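Local coordinates for protein DNA gyrase, B subunit, truncated (Myxococcus xanthus, PDB 3CWV) that probably uses ATP to break, pass and rejoin double-stranded DNA, as the B subunit of a type II topoisomerase of the gyrase family, at residues V114-W117 and Q122-V125. Residues are numbered along the deposited sequence; the frame is centred on the assembly and turned at random.
Sequences VDIW and QWRV
Asp115 and Arg124 form a salt bridge across the antiparallel beta hairpin of strands 109-118 and 121-128, part of the large mixed sheet in the N-terminal part of this GyrB-family chain. Backbone polar groups are paired off at Val114–Val125 and Ile116–Trp123, each with two N-H···O=C bonds; Ile116 N reaches Trp123 O at 2.8 Å. The apolar side chains of these residues pack on helix 75-82, Val114 on Leu78, Val125 on Val79, Ile116 and Trp123 on Ala75; Ile116 CD1 lies near the edge of the Trp123 ring, whose NE1 donates to Glu135 O.

On the other face, Asp115, Arg124 and Gln122 form a polar group beside the Trp117 indole. Asp115 OD1 accepts Arg124 NE at 2.8 Å on its syn side, in the guanidinium plane, and Gln122 NE2 at 2.9 Å from above the carboxylate; OD2 takes Gln113 NE2. A leucine at Asp115 would probably leave Arg124 NE and Gln122 NE2 without their shared acceptor, in a largely buried place. Glu143 supplies further partners: its carboxylate pairs with Arg124 NH2, its N donates to Gln122 OE1 and its O accepts Trp117 NE1. With CG anti to the backbone N (chi1 179°) and an extended chain, Gln122 lies side by side with the indole, its CG over the face, 3.9 Å from the centroid of the Trp117 five-membered ring in a CH-pi contact.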
ATOM      1  N   VAL A 114      11.004  20.060  -1.945  1.00 21.52           N
ATOM      2  CA  VAL A 114      11.399  18.750  -2.389  1.00 19.25           C
ATOM      3  C   VAL A 114      12.945  18.726  -2.501  1.00 20.58           C
ATOM      4  O   VAL A 114      13.515  19.604  -3.111  1.00 22.00           O
ATOM      5  CB  VAL A 114      10.771  18.454  -3.774  1.00 22.53           C
ATOM      6  CG1 VAL A 114      11.296  17.153  -4.373  1.00 21.45           C
ATOM      7  CG2 VAL A 114       9.226  18.367  -3.648  1.00 20.04           C
ATOM      8  N   ASP A 115      13.570  17.705  -1.944  1.00 21.24           N
ATOM      9  CA  ASP A 115      15.036  17.543  -2.044  1.00 24.91           C
ATOM     10  C   ASP A 115      15.339  16.253  -2.764  1.00 22.98           C
ATOM     11  O   ASP A 115      14.700  15.232  -2.520  1.00 24.63           O
ATOM     12  CB  ASP A 115      15.666  17.513  -0.664  1.00 22.55           C
ATOM     13  CG  ASP A 115      15.603  18.854   0.048  1.00 29.64           C
ATOM     14  OD1 ASP A 115      16.500  19.683  -0.201  1.00 30.40           O
ATOM     15  OD2 ASP A 115      14.691  19.068   0.900  1.00 29.35           O
ATOM     16  N   ILE A 116      16.308  16.288  -3.677  1.00 23.76           N
ATOM     17  CA  ILE A 116      16.668  15.095  -4.424  1.00 23.31           C
ATOM     18  C   ILE A 116      18.187  14.966  -4.266  1.00 24.57           C
ATOM     19  O   ILE A 116      18.910  15.934  -4.502  1.00 24.34           O
ATOM     20  CB  ILE A 116      16.310  15.184  -5.947  1.00 25.00           C
ATOM     21  CG1 ILE A 116      14.851  15.618  -6.201  1.00 24.54           C
ATOM     22  CG2 ILE A 116      16.584  13.852  -6.655  1.00 25.01           C
ATOM     23  CD1 ILE A 116      14.726  17.104  -6.572  1.00 22.13           C
ATOM     24  N   TRP A 117      18.644  13.796  -3.831  1.00 24.16           N
ATOM     25  CA  TRP A 117      20.080  13.536  -3.662  1.00 28.38           C
ATOM     26  C   TRP A 117      20.439  12.540  -4.753  1.00 27.23           C
ATOM     27  O   TRP A 117      19.728  11.560  -4.953  1.00 25.66           O
ATOM     28  CB  TRP A 117      20.382  12.895  -2.294  1.00 26.73           C
ATOM     29  CG  TRP A 117      20.266  13.790  -1.070  1.00 28.39           C
ATOM     30  CD1 TRP A 117      21.268  14.442  -0.427  1.00 28.15           C
ATOM     31  CD2 TRP A 117      19.058  14.079  -0.333  1.00 28.11           C
ATOM     32  NE1 TRP A 117      20.764  15.132   0.664  1.00 30.10           N
ATOM     33  CE2 TRP A 117      19.411  14.920   0.741  1.00 28.28           C
ATOM     34  CE3 TRP A 117      17.720  13.713  -0.496  1.00 27.73           C
ATOM     35  CZ2 TRP A 117      18.475  15.401   1.657  1.00 26.45           C
ATOM     36  CZ3 TRP A 117      16.780  14.190   0.414  1.00 24.12           C
ATOM     37  CH2 TRP A 117      17.161  15.013   1.484  1.00 25.42           C
ATOM     38  N   GLN A 122      22.981  17.379  -4.280  1.00 30.18           N
ATOM     39  CA  GLN A 122      21.604  17.575  -3.842  1.00 28.85           C
ATOM     40  C   GLN A 122      20.963  18.752  -4.590  1.00 29.51           C
ATOM     41  O   GLN A 122      21.576  19.824  -4.779  1.00 29.74           O
ATOM     42  CB  GLN A 122      21.600  17.819  -2.320  1.00 30.31           C
ATOM     43  CG  GLN A 122      20.222  18.067  -1.686  1.00 25.16           C
ATOM     44  CD  GLN A 122      20.289  18.334  -0.207  1.00 29.05           C
ATOM     45  OE1 GLN A 122      21.360  18.240   0.411  1.00 32.65           O
ATOM     46  NE2 GLN A 122      19.139  18.670   0.393  1.00 23.74           N
ATOM     47  N   TRP A 123      19.711  18.565  -4.999  1.00 26.74           N
ATOM     48  CA  TRP A 123      18.957  19.615  -5.660  1.00 26.34           C
ATOM     49  C   TRP A 123      17.678  19.852  -4.862  1.00 23.55           C
ATOM     50  O   TRP A 123      17.121  18.903  -4.323  1.00 25.37           O
ATOM     51  CB  TRP A 123      18.597  19.154  -7.073  1.00 25.30           C
ATOM     52  CG  TRP A 123      18.102  20.262  -7.925  1.00 27.07           C
ATOM     53  CD1 TRP A 123      16.786  20.586  -8.215  1.00 23.95           C
ATOM     54  CD2 TRP A 123      18.918  21.229  -8.595  1.00 27.96           C
ATOM     55  NE1 TRP A 123      16.757  21.710  -9.023  1.00 24.55           N
ATOM     56  CE2 TRP A 123      18.051  22.119  -9.264  1.00 32.28           C
ATOM     57  CE3 TRP A 123      20.310  21.422  -8.695  1.00 31.84           C
ATOM     58  CZ2 TRP A 123      18.530  23.191 -10.035  1.00 31.09           C
ATOM     59  CZ3 TRP A 123      20.788  22.495  -9.446  1.00 31.65           C
ATOM     60  CH2 TRP A 123      19.898  23.364 -10.113  1.00 31.83           C
ATOM     61  N   ARG A 124      17.212  21.096  -4.827  1.00 24.38           N
ATOM     62  CA  ARG A 124      16.047  21.482  -4.026  1.00 24.34           C
ATOM     63  C   ARG A 124      15.059  22.318  -4.849  1.00 25.50           C
ATOM     64  O   ARG A 124      15.451  23.326  -5.452  1.00 24.22           O
ATOM     65  CB  ARG A 124      16.496  22.277  -2.790  1.00 26.13           C
ATOM     66  CG  ARG A 124      15.339  22.706  -1.827  1.00 23.16           C
ATOM     67  CD  ARG A 124      15.917  23.388  -0.586  1.00 28.24           C
ATOM     68  NE  ARG A 124      16.608  22.402   0.244  1.00 26.06           N
ATOM     69  CZ  ARG A 124      17.444  22.675   1.234  1.00 27.59           C
ATOM     70  NH1 ARG A 124      17.745  23.928   1.534  1.00 29.04           N
ATOM     71  NH2 ARG A 124      18.008  21.680   1.898  1.00 30.00           N
ATOM     72  N   VAL A 125      13.775  21.934  -4.811  1.00 24.09           N
ATOM     73  CA  VAL A 125      12.694  22.664  -5.487  1.00 23.59           C
ATOM     74  C   VAL A 125      11.701  23.151  -4.424  1.00 23.76           C
ATOM     75  O   VAL A 125      11.219  22.342  -3.640  1.00 23.39           O
ATOM     76  CB  VAL A 125      11.911  21.733  -6.450  1.00 26.51           C
ATOM     77  CG1 VAL A 125      10.753  22.522  -7.199  1.00 24.90           C
ATOM     78  CG2 VAL A 125      12.862  21.027  -7.421  1.00 24.32           C
TER